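Local coordinates for putative ABC transporter amino acid-binding protein (Sinorhizobium meliloti, PDB 2Q88) that binds the compatible solute ectoine and probably delivers it, as an extracellular solute-binding protein, to an ABC transporter for osmoprotection, at residues H73-A78 / A205-G210; A15-A20 / A52-S57. All coordinates share one frame; numbering follows the deposited sequence.

Interaction 1: residues H73-A78 / A205-G210; sequences HDAITA and AAFRKG. With CD (cadmium ion), chain E.
I76 and A206 grip each other as a hydrogen-bonded antiparallel pair, the single bridge between 73-78 and 205-210. I76 N gives its hydrogen to A206 O at 2.9 Å, and A206 N returns one to I76 O at 3.1 Å. The two side chains meet at the bridge, I76 CB resting against A206 CB at 4.0 Å; with CG1 anti to the carbonyl carbon (chi1 -63°) and an extended chi2, CD1 still reaches A206 CB, while helix 64-69 meets the same isoleucine through M64, I65 and L68. Beside the bridge the F207 ring slants past A75, CE2 standing 3.8 Å from A75 CB, and its CD2 comes to 3.6 Å from D74 O; F218 packs edge-to-face with it. Beyond F207 a water bridges the two segments from D74 O to R208 N, accepting from R208 N at 2.8 Å. D74 turns its carboxylate elsewhere, to R16 N and K5 NZ. Next to D74, H73 presents its ring edge to a cadmium ion, which lies in the ring plane 2.5 Å from NE2. Segment 73-78 runs on to A78, which touches the bound ectoine. This short antiparallel join brings a late strand back to the parallel sheet of one lobe in a periplasmic-binding-protein fold.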
loop_
_atom_site.group_PDB
_atom_site.type_symbol
_atom_site.label_atom_id
_atom_site.label_comp_id
_atom_site.label_asym_id
_atom_site.label_seq_id
_atom_site.Cartn_x
_atom_site.Cartn_y
_atom_site.Cartn_z
ATOM N N HIS A 73 -2.597 -0.256 16.878
ATOM C CA HIS A 73 -1.758 0.779 16.273
ATOM C C HIS A 73 -2.528 2.084 16.130
ATOM O O HIS A 73 -3.766 2.108 16.233
ATOM C CB HIS A 73 -1.183 0.290 14.948
ATOM C CG HIS A 73 -0.607 -1.090 15.038
ATOM N ND1 HIS A 73 -1.226 -2.192 14.493
ATOM C CD2 HIS A 73 0.496 -1.554 15.677
ATOM C CE1 HIS A 73 -0.512 -3.273 14.757
ATOM N NE2 HIS A 73 0.537 -2.914 15.477
ATOM N N ASP A 74 -1.789 3.162 15.907
ATOM C CA ASP A 74 -2.366 4.508 15.873
ATOM C C ASP A 74 -2.742 4.933 14.459
ATOM O O ASP A 74 -3.687 5.691 14.265
ATOM C CB ASP A 74 -1.383 5.495 16.497
ATOM C CG ASP A 74 -1.035 5.126 17.934
ATOM O OD1 ASP A 74 -1.981 4.866 18.707
ATOM O OD2 ASP A 74 0.139 5.042 18.376
ATOM N N ALA A 75 -1.986 4.446 13.481
ATOM C CA ALA A 75 -2.240 4.746 12.075
ATOM C C ALA A 75 -1.764 3.592 11.216
ATOM O O ALA A 75 -0.855 2.875 11.607
ATOM C CB ALA A 75 -1.512 6.034 11.673
ATOM N N ILE A 76 -2.380 3.408 10.051
ATOM C CA ILE A 76 -1.832 2.499 9.035
ATOM C C ILE A 76 -1.131 3.373 8.013
ATOM O O ILE A 76 -1.763 4.218 7.406
ATOM C CB ILE A 76 -2.964 1.677 8.354
ATOM C CG1 ILE A 76 -3.667 0.773 9.366
ATOM C CG2 ILE A 76 -2.410 0.838 7.221
ATOM C CD1 ILE A 76 -5.042 0.272 8.868
ATOM N N THR A 77 0.174 3.200 7.830
ATOM C CA THR A 77 0.904 4.029 6.878
ATOM C C THR A 77 1.702 3.093 5.990
ATOM O O THR A 77 2.907 2.924 6.164
ATOM C CB THR A 77 1.836 5.006 7.612
ATOM O OG1 THR A 77 2.725 4.256 8.433
ATOM C CG2 THR A 77 1.063 5.860 8.618
ATOM N N ALA A 78 1.017 2.487 5.026
ATOM C CA ALA A 78 1.534 1.295 4.374
ATOM C C ALA A 78 1.233 1.217 2.882
ATOM O O ALA A 78 1.538 0.210 2.247
ATOM C CB ALA A 78 0.994 0.049 5.087
ATOM N N ALA A 205 -2.972 7.851 4.996
ATOM C CA ALA A 205 -2.852 7.266 6.322
ATOM C C ALA A 205 -4.263 6.946 6.840
ATOM O O ALA A 205 -5.179 7.734 6.643
ATOM C CB ALA A 205 -2.129 8.219 7.263
ATOM N N ALA A 206 -4.439 5.788 7.476
ATOM C CA ALA A 206 -5.744 5.426 8.040
ATOM C C ALA A 206 -5.715 5.482 9.563
ATOM O O ALA A 206 -4.800 4.942 10.184
ATOM C CB ALA A 206 -6.155 4.050 7.591
ATOM N N PHE A 207 -6.739 6.106 10.145
ATOM C CA PHE A 207 -6.866 6.230 11.592
ATOM C C PHE A 207 -8.149 5.570 12.049
ATOM O O PHE A 207 -9.064 5.374 11.257
ATOM C CB PHE A 207 -6.869 7.706 11.999
ATOM C CG PHE A 207 -5.668 8.462 11.517
ATOM C CD1 PHE A 207 -5.667 9.064 10.256
ATOM C CD2 PHE A 207 -4.535 8.568 12.312
ATOM C CE1 PHE A 207 -4.544 9.761 9.797
ATOM C CE2 PHE A 207 -3.416 9.264 11.859
ATOM C CZ PHE A 207 -3.424 9.855 10.597
ATOM N N ARG A 208 -8.197 5.214 13.327
ATOM C CA ARG A 208 -9.404 4.678 13.938
ATOM C C ARG A 208 -10.519 5.721 13.788
ATOM O O ARG A 208 -10.274 6.920 13.962
ATOM C CB ARG A 208 -9.126 4.396 15.414
ATOM C CG ARG A 208 -9.541 3.030 15.909
ATOM C CD ARG A 208 -9.455 2.880 17.440
ATOM N NE ARG A 208 -10.367 3.801 18.120
ATOM C CZ ARG A 208 -10.005 4.782 18.949
ATOM N NH1 ARG A 208 -8.726 4.988 19.254
ATOM N NH2 ARG A 208 -10.936 5.554 19.490
ATOM N N LYS A 209 -11.729 5.273 13.447
ATOM C CA LYS A 209 -12.885 6.173 13.252
ATOM C C LYS A 209 -13.092 7.188 14.381
ATOM O O LYS A 209 -13.433 8.359 14.134
ATOM C CB LYS A 209 -14.169 5.357 13.055
ATOM C CG LYS A 209 -14.347 4.793 11.655
ATOM C CD LYS A 209 -14.714 5.881 10.662
ATOM C CE LYS A 209 -15.247 5.280 9.374
ATOM N NZ LYS A 209 -15.188 6.270 8.260
ATOM N N GLY A 210 -12.879 6.738 15.614
ATOM C CA GLY A 210 -12.982 7.607 16.783
ATOM C C GLY A 210 -11.814 8.553 16.992
ATOM O O GLY A 210 -11.877 9.441 17.846
HETATM CD CD CD E . 2.157 -3.880 17.158
HETATM O O HOH W 1 -6.044 5.809 15.029
HETATM O O HOH W 2 3.054 -2.265 18.617
#

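Interaction 2: residues A15-A20 / A52-S57; sequences ARIAIA and ADVVAS. With CD (cadmium ion), chain E.
Parallel pairing of strands 14-19 and 53-58, a beta-alpha-beta crossover with helix 37-48 between the two strands, places 53-58 as an outer strand of the central sheet in this lobe of the solute-binding fold. Five backbone bonds hold 15-20 to 52-57, from A15 N to D53 O at 3.2 Å through to I19 N to S57 O at 2.9 Å. The face carrying A15, I17, V54 and A56 is apolar, and helix 37-48 packs on it through F46, which meets A15 and V54. I17 has CG1 between the backbone N and the carbonyl carbon (chi1 63°), which leans the chain over the neighbouring strand: CG1 lies 3.8 Å from A56 CB, and CD1 runs on obliquely to V54 CB at 3.8 Å. An alanine in place of I17 would lack both CG1 and CD1, and is likely to leave V54 CB and A56 CB without their apolar partner across the strands. I19 CD1 adds a longer touch on A56 CB at 4.1 Å. The face with R16, V55 and S57 is partly exposed, A18 alone on it being buried. There R16, extended from CG to NE, reaches a cadmium-bound water through NH1 in a weak bond, and S57 OG, beside its backbone N (chi1 -73°), binds the cadmium ion at 2.5 Å.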
loop_
_atom_site.group_PDB
_atom_site.type_symbol
_atom_site.label_atom_id
_atom_site.label_comp_id
_atom_site.label_asym_id
_atom_site.label_seq_id
_atom_site.Cartn_x
_atom_site.Cartn_y
_atom_site.Cartn_z
ATOM N N ALA A 15 4.095 7.580 17.781
ATOM C CA ALA A 15 2.910 6.932 17.225
ATOM C C ALA A 15 3.283 5.529 16.775
ATOM O O ALA A 15 4.371 5.313 16.244
ATOM C CB ALA A 15 2.376 7.735 16.025
ATOM N N ARG A 16 2.384 4.578 16.991
ATOM C CA ARG A 16 2.556 3.223 16.471
ATOM C C ARG A 16 1.932 3.156 15.084
ATOM O O ARG A 16 0.751 3.469 14.920
ATOM C CB ARG A 16 1.879 2.194 17.369
ATOM C CG ARG A 16 2.422 2.133 18.778
ATOM C CD ARG A 16 1.600 1.247 19.680
ATOM N NE ARG A 16 2.111 1.266 21.044
ATOM C CZ ARG A 16 3.057 0.459 21.491
ATOM N NH1 ARG A 16 3.603 -0.445 20.677
ATOM N NH2 ARG A 16 3.463 0.551 22.758
ATOM N N ILE A 17 2.720 2.745 14.098
ATOM C CA ILE A 17 2.237 2.671 12.711
ATOM C C ILE A 17 2.305 1.235 12.189
ATOM O O ILE A 17 3.167 0.459 12.593
ATOM C CB ILE A 17 3.000 3.671 11.778
ATOM C CG1 ILE A 17 4.502 3.337 11.693
ATOM C CG2 ILE A 17 2.753 5.137 12.229
ATOM C CD1 ILE A 17 5.342 4.225 10.747
ATOM N N ALA A 18 1.395 0.885 11.289
ATOM C CA ALA A 18 1.398 -0.440 10.693
ATOM C C ALA A 18 1.951 -0.327 9.283
ATOM O O ALA A 18 1.523 0.549 8.526
ATOM C CB ALA A 18 -0.002 -1.017 10.685
ATOM N N ILE A 19 2.914 -1.199 8.954
ATOM C CA ILE A 19 3.540 -1.270 7.626
ATOM C C ILE A 19 3.625 -2.727 7.146
ATOM O O ILE A 19 3.372 -3.644 7.919
ATOM C CB ILE A 19 4.961 -0.662 7.652
ATOM C CG1 ILE A 19 5.919 -1.530 8.483
ATOM C CG2 ILE A 19 4.931 0.780 8.159
ATOM C CD1 ILE A 19 7.394 -1.246 8.194
ATOM N N ALA A 20 3.998 -2.944 5.880
ATOM C CA ALA A 20 4.102 -4.310 5.352
ATOM C C ALA A 20 5.487 -4.719 4.863
ATOM O O ALA A 20 5.702 -5.900 4.581
ATOM C CB ALA A 20 3.079 -4.540 4.251
ATOM N N ALA A 52 7.582 12.874 18.445
ATOM C CA ALA A 52 9.009 12.803 18.082
ATOM C C ALA A 52 9.463 11.594 17.244
ATOM O O ALA A 52 10.490 11.663 16.556
ATOM C CB ALA A 52 9.868 12.902 19.346
ATOM N N ASP A 53 8.726 10.488 17.318
ATOM C CA ASP A 53 9.116 9.264 16.610
ATOM C C ASP A 53 7.902 8.487 16.129
ATOM O O ASP A 53 6.781 8.736 16.577
ATOM C CB ASP A 53 9.954 8.366 17.526
ATOM C CG ASP A 53 11.041 7.596 16.772
ATOM O OD1 ASP A 53 10.919 7.394 15.539
ATOM O OD2 ASP A 53 12.075 7.170 17.336
ATOM N N VAL A 54 8.143 7.560 15.203
ATOM C CA VAL A 54 7.156 6.549 14.828
ATOM C C VAL A 54 7.738 5.180 15.178
ATOM O O VAL A 54 8.954 4.980 15.105
ATOM C CB VAL A 54 6.713 6.631 13.329
ATOM C CG1 VAL A 54 5.862 7.880 13.081
ATOM C CG2 VAL A 54 7.912 6.598 12.361
ATOM N N VAL A 55 6.881 4.269 15.621
ATOM C CA VAL A 55 7.288 2.910 15.968
ATOM C C VAL A 55 6.504 1.968 15.051
ATOM O O VAL A 55 5.279 1.890 15.148
ATOM C CB VAL A 55 7.043 2.617 17.474
ATOM C CG1 VAL A 55 7.177 1.126 17.788
ATOM C CG2 VAL A 55 8.023 3.423 18.345
ATOM N N ALA A 56 7.206 1.291 14.142
ATOM C CA ALA A 56 6.546 0.484 13.108
ATOM C C ALA A 56 6.413 -1.002 13.443
ATOM O O ALA A 56 7.352 -1.632 13.954
ATOM C CB ALA A 56 7.227 0.664 11.767
ATOM N N SER A 57 5.227 -1.540 13.161
ATOM C CA SER A 57 4.924 -2.967 13.279
ATOM C C SER A 57 4.667 -3.508 11.866
ATOM O O SER A 57 3.909 -2.897 11.114
ATOM C CB SER A 57 3.655 -3.168 14.120
ATOM O OG SER A 57 3.864 -2.921 15.520
HETATM CD CD CD E . 2.157 -3.880 17.158
HETATM O O HOH W 2 3.054 -2.265 18.617
#

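In the fold
Strand 14-19 lies between strands 53-58 and 75-76, paired with the first in interaction 2 and with the second on its other edge; interaction 1 then attaches 206-207 to 75-76. A probable backbone bond, A18 N to A75 O, and a probable side-chain one, R16 N to D74 OD2, join the two contacts. Interaction 1 is buried, small and single-bridged, its small alanines set with I76, packed on helix 64-69, and F207, packed on helix 212-228. Interaction 2 is larger and only partly buried: a five-bond parallel pairing with an oily face toward helix 37-48 and a more exposed face of mixed character. One cadmium ion links the two, bound by H73 from interaction 1 and S57 from interaction 2.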